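Local atomic coordinates of probable ABC transporter extracellular-binding protein yckB (Bacillus subtilis, PDB entry 2IEE), a protein that probably serves as the extracellular solute-binding component of an ABC transport system, as a lipoprotein of the bacterial solute-binding protein 3 family. Residues Gly48-Val53 with Ala86-Ile91; Asp44-Tyr49 with Phe67-Ile72. All coordinates share one frame; numbering follows the deposited sequence.

Interaction 1 (Gly48-Val53 with Ala86-Ile91); sequences GYEVEV and AAANDI
Glu50, in the first turn of helix 49-60, reaches across to the backbone of Ala88-Asp90, on the segment that carries strand 86-87. Its CG lies anti to the backbone N (chi1 -176°) and the chain stays extended, which carries the carboxylate clear of the helix. The tight part is at Ala88: Glu50 OE2 lies 3.4 Å from Ala88 CB, close enough that a bulkier side chain would crowd the carboxylate. Asp90 N donates to Glu50 OE1 over 2.7 Å, on the syn lone pair, with an N-H...O angle of 161°. Water 1 belongs to this buried part, donating to Glu50 OE2 at 2.6 Å and accepting from the backbone N of Asn89 and Ile91; Tyr107 OH also bonds OE2. The looser side is at partly exposed Asp90, where water 2 donates to Glu50 OE1 and Asp90 OD1, and Lys108 pairs with Asp90, probably easing the nearness of two acids. Shortening Glu50 to an alanine would probably strip Asp90 N of its acceptor and leave the Tyr107 hydroxyl and both waters without the carboxylate that binds them. One buried carboxylate thus joins the helix start to the segment of strand 86-87, meeting backbone N-H groups directly and through water.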
# COMPACT_ATOMS: atom_id res chain seq x y z
N GLY A 48 -3.83 6.01 -9.49
CA GLY A 48 -3.06 5.63 -8.31
C GLY A 48 -1.75 4.96 -8.69
O GLY A 48 -1.62 4.41 -9.78
N TYR A 49 -0.78 4.99 -7.78
CA TYR A 49 0.52 4.40 -8.06
C TYR A 49 0.50 3.01 -8.72
O TYR A 49 0.99 2.84 -9.83
CB TYR A 49 1.38 4.35 -6.79
CG TYR A 49 2.71 3.68 -7.02
CD1 TYR A 49 3.67 4.26 -7.85
CD2 TYR A 49 2.99 2.44 -6.46
CE1 TYR A 49 4.87 3.61 -8.11
CE2 TYR A 49 4.19 1.79 -6.71
CZ TYR A 49 5.13 2.38 -7.54
OH TYR A 49 6.31 1.72 -7.79
N GLU A 50 -0.07 2.02 -8.03
CA GLU A 50 -0.11 0.66 -8.55
C GLU A 50 -0.90 0.53 -9.85
O GLU A 50 -0.49 -0.18 -10.77
CB GLU A 50 -0.68 -0.30 -7.48
CG GLU A 50 -0.66 -1.76 -7.92
CD GLU A 50 -1.03 -2.74 -6.81
OE1 GLU A 50 -1.69 -2.32 -5.84
OE2 GLU A 50 -0.68 -3.93 -6.93
N VAL A 51 -2.03 1.22 -9.93
CA VAL A 51 -2.86 1.20 -11.12
C VAL A 51 -2.05 1.70 -12.32
O VAL A 51 -2.05 1.07 -13.38
CB VAL A 51 -4.12 2.07 -10.93
CG1 VAL A 51 -4.82 2.31 -12.26
CG2 VAL A 51 -5.07 1.39 -9.96
N GLU A 52 -1.35 2.81 -12.14
CA GLU A 52 -0.56 3.37 -13.23
C GLU A 52 0.63 2.49 -13.58
O GLU A 52 1.01 2.40 -14.74
CB GLU A 52 -0.09 4.80 -12.89
CG GLU A 52 -1.21 5.82 -12.70
CD GLU A 52 -2.18 5.88 -13.88
OE1 GLU A 52 -1.75 5.70 -15.03
OE2 GLU A 52 -3.39 6.13 -13.64
N VAL A 53 1.21 1.84 -12.58
CA VAL A 53 2.35 0.96 -12.82
C VAL A 53 1.92 -0.19 -13.72
O VAL A 53 2.61 -0.55 -14.66
CB VAL A 53 2.91 0.38 -11.49
CG1 VAL A 53 3.90 -0.74 -11.80
CG2 VAL A 53 3.60 1.48 -10.69
N ALA A 86 -5.22 -10.98 -13.41
CA ALA A 86 -4.36 -10.63 -12.30
C ALA A 86 -5.08 -9.72 -11.33
O ALA A 86 -6.15 -9.19 -11.64
CB ALA A 86 -3.10 -9.95 -12.82
N ALA A 87 -4.49 -9.54 -10.16
CA ALA A 87 -5.06 -8.67 -9.14
C ALA A 87 -3.96 -7.72 -8.65
O ALA A 87 -2.85 -8.14 -8.33
CB ALA A 87 -5.58 -9.50 -7.98
N ALA A 88 -4.28 -6.43 -8.63
CA ALA A 88 -3.34 -5.40 -8.19
C ALA A 88 -4.05 -4.59 -7.11
O ALA A 88 -4.86 -3.71 -7.41
CB ALA A 88 -2.97 -4.50 -9.36
N ASN A 89 -3.76 -4.89 -5.86
CA ASN A 89 -4.43 -4.19 -4.78
C ASN A 89 -3.60 -4.15 -3.51
O ASN A 89 -4.06 -4.59 -2.46
CB ASN A 89 -5.77 -4.88 -4.50
CG ASN A 89 -6.73 -3.99 -3.71
OD1 ASN A 89 -7.44 -4.47 -2.82
ND2 ASN A 89 -6.77 -2.71 -4.06
N ASP A 90 -2.38 -3.63 -3.61
CA ASP A 90 -1.51 -3.51 -2.45
C ASP A 90 -1.39 -4.84 -1.69
O ASP A 90 -1.36 -4.86 -0.46
CB ASP A 90 -2.09 -2.42 -1.53
CG ASP A 90 -1.04 -1.77 -0.66
OD1 ASP A 90 0.01 -1.34 -1.20
OD2 ASP A 90 -1.26 -1.67 0.56
N ILE A 91 -1.32 -5.94 -2.42
CA ILE A 91 -1.23 -7.25 -1.81
C ILE A 91 0.21 -7.63 -1.47
O ILE A 91 1.08 -7.65 -2.34
CB ILE A 91 -1.83 -8.31 -2.75
CG1 ILE A 91 -3.26 -7.90 -3.11
CG2 ILE A 91 -1.84 -9.67 -2.06
CD1 ILE A 91 -3.91 -8.76 -4.17
O HOH W 1 -1.10 -5.93 -5.39
O HOH W 2 0.07 -0.88 -4.07

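Interaction 2 (Asp44-Tyr49 with Phe67-Ile72); sequences DKLTGY and FKEMGI
The backbones come nearest at Leu46 and Phe67, whose CA atoms are 8.3 Å apart, a spacing at which strands 45-47 and 64-69 meet through side chains and share no hydrogen bond. A chi1 of 179° swings Leu46 CG beside the carbonyl carbon, and a chi2 of 58°, measured to CD1, leaves CD2 extended away from CA and onto Phe67. There CD2 of Leu46 rests 3.4 Å from Phe67 CB and 3.7 Å from Phe67 CG, at the root of the aromatic side chain and oblique to the ring. A branched leucine suits this place because one methyl can touch both the Phe67 stem and Glu69, the next side chain of the strand to start toward residues 44-49. Leu46 CD2 lies 4.0 Å from Glu69 CG, so the aliphatic part of the glutamate adds to the apolar surface. Glu69 OE2 is hydrogen-bonded to His37 on strand 36-38, which pairs antiparallel with 45-47. Phe67 also packs on Val51 and Arg55 of helix 49-60, in the lobe built on parallel sheet 64-69/22-27/86-87, consistent with the two-lobed fold of solute-binding proteins. The chemistry is that of a small apolar contact at the surface: van der Waals packing joins the two-stranded sheet to an outer strand of the parallel sheet, while the polar end of Glu69 is tied to that same small sheet through His37.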
# COMPACT_ATOMS: atom_id res chain seq x y z
N ASP A 44 -13.03 11.21 -12.10
CA ASP A 44 -13.38 9.97 -11.41
C ASP A 44 -12.64 8.81 -12.04
O ASP A 44 -13.06 7.65 -11.94
CB ASP A 44 -14.89 9.69 -11.49
CG ASP A 44 -15.74 10.81 -10.90
OD1 ASP A 44 -15.31 11.43 -9.91
OD2 ASP A 44 -16.84 11.07 -11.43
N LYS A 45 -11.53 9.11 -12.71
CA LYS A 45 -10.74 8.08 -13.38
C LYS A 45 -10.02 7.20 -12.37
O LYS A 45 -9.44 7.69 -11.40
CB LYS A 45 -9.72 8.72 -14.31
CG LYS A 45 -8.92 7.72 -15.13
CD LYS A 45 -7.90 8.42 -16.02
CE LYS A 45 -7.15 7.43 -16.90
NZ LYS A 45 -6.10 8.11 -17.71
N LEU A 46 -10.04 5.89 -12.61
CA LEU A 46 -9.35 4.96 -11.72
C LEU A 46 -7.86 5.22 -11.94
O LEU A 46 -7.37 5.15 -13.06
CB LEU A 46 -9.71 3.51 -12.08
CG LEU A 46 -9.06 2.39 -11.25
CD1 LEU A 46 -9.39 2.56 -9.77
CD2 LEU A 46 -9.56 1.04 -11.75
N THR A 47 -7.15 5.54 -10.87
CA THR A 47 -5.74 5.85 -11.00
C THR A 47 -4.99 5.42 -9.74
O THR A 47 -5.46 4.56 -9.01
CB THR A 47 -5.54 7.36 -11.28
OG1 THR A 47 -4.16 7.65 -11.49
CG2 THR A 47 -6.08 8.19 -10.14
N GLY A 48 -3.83 6.01 -9.49
CA GLY A 48 -3.06 5.63 -8.31
C GLY A 48 -1.75 4.96 -8.69
O GLY A 48 -1.62 4.41 -9.78
N TYR A 49 -0.78 4.99 -7.78
CA TYR A 49 0.52 4.40 -8.06
C TYR A 49 0.50 3.01 -8.72
O TYR A 49 0.99 2.84 -9.83
CB TYR A 49 1.38 4.35 -6.79
CG TYR A 49 2.71 3.68 -7.02
CD1 TYR A 49 3.67 4.26 -7.85
CD2 TYR A 49 2.99 2.44 -6.46
CE1 TYR A 49 4.87 3.61 -8.11
CE2 TYR A 49 4.19 1.79 -6.71
CZ TYR A 49 5.13 2.38 -7.54
OH TYR A 49 6.31 1.72 -7.79
N PHE A 67 -9.60 -2.76 -16.04
CA PHE A 67 -9.65 -2.80 -14.59
C PHE A 67 -11.04 -3.16 -14.07
O PHE A 67 -12.02 -2.46 -14.34
CB PHE A 67 -9.21 -1.46 -14.00
CG PHE A 67 -7.73 -1.24 -14.04
CD1 PHE A 67 -6.88 -1.98 -13.22
CD2 PHE A 67 -7.17 -0.30 -14.90
CE1 PHE A 67 -5.50 -1.78 -13.26
CE2 PHE A 67 -5.79 -0.09 -14.95
CZ PHE A 67 -4.95 -0.83 -14.13
N LYS A 68 -11.12 -4.25 -13.32
CA LYS A 68 -12.37 -4.69 -12.73
C LYS A 68 -12.32 -4.34 -11.26
O LYS A 68 -11.52 -4.90 -10.50
CB LYS A 68 -12.54 -6.21 -12.90
CG LYS A 68 -12.78 -6.66 -14.34
CD LYS A 68 -14.05 -6.04 -14.91
CE LYS A 68 -14.31 -6.54 -16.33
NZ LYS A 68 -15.48 -5.87 -16.95
N GLU A 69 -13.17 -3.41 -10.86
CA GLU A 69 -13.22 -2.97 -9.47
C GLU A 69 -14.07 -3.90 -8.63
O GLU A 69 -15.21 -4.21 -8.99
CB GLU A 69 -13.78 -1.55 -9.41
CG GLU A 69 -12.90 -0.54 -10.13
CD GLU A 69 -13.50 0.84 -10.14
OE1 GLU A 69 -14.05 1.26 -9.10
OE2 GLU A 69 -13.43 1.52 -11.19
N MSE A 70 -13.51 -4.35 -7.51
CA MSE A 70 -14.20 -5.25 -6.60
C MSE A 70 -13.51 -5.24 -5.23
O MSE A 70 -12.38 -4.76 -5.10
CB MSE A 70 -14.18 -6.68 -7.16
CG MSE A 70 -12.77 -7.23 -7.37
SE MSE A 70 -12.72 -9.04 -8.05
CE MSE A 70 -13.01 -8.65 -9.92
N GLY A 71 -14.19 -5.77 -4.22
CA GLY A 71 -13.62 -5.81 -2.89
C GLY A 71 -12.42 -6.74 -2.85
O GLY A 71 -12.26 -7.59 -3.73
N ILE A 72 -11.58 -6.59 -1.83
CA ILE A 72 -10.40 -7.44 -1.70
C ILE A 72 -10.83 -8.90 -1.57
O ILE A 72 -10.12 -9.81 -2.02
CB ILE A 72 -9.56 -7.04 -0.46
CG1 ILE A 72 -8.27 -7.85 -0.41
CG2 ILE A 72 -10.37 -7.26 0.81
CD1 ILE A 72 -7.29 -7.54 -1.53

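How the interactions relate
Interaction 1 is buried and polar, interaction 2 lies at the surface and is mostly apolar, yet their centres are only about 8 Å apart. They share Gly48 and Tyr49, where strand 45-47 passes into helix 49-60; Gly48 is the N-cap residue. Each contact also reaches one of the two outermost strands of the same parallel sheet, 86-87 in interaction 1 and 64-69 in interaction 2. The two are joined directly: Thr47 OG1 and Glu52 OE2 lie 2.7 Å apart in a probable hydrogen bond, and Val51 CG1 packs 3.9 Å from Leu46 O. Deep in the fold, charge and water satisfy backbone groups; nearer the solvent comes mainly apolar packing, with one hydrogen-bonded carboxylate at its rim.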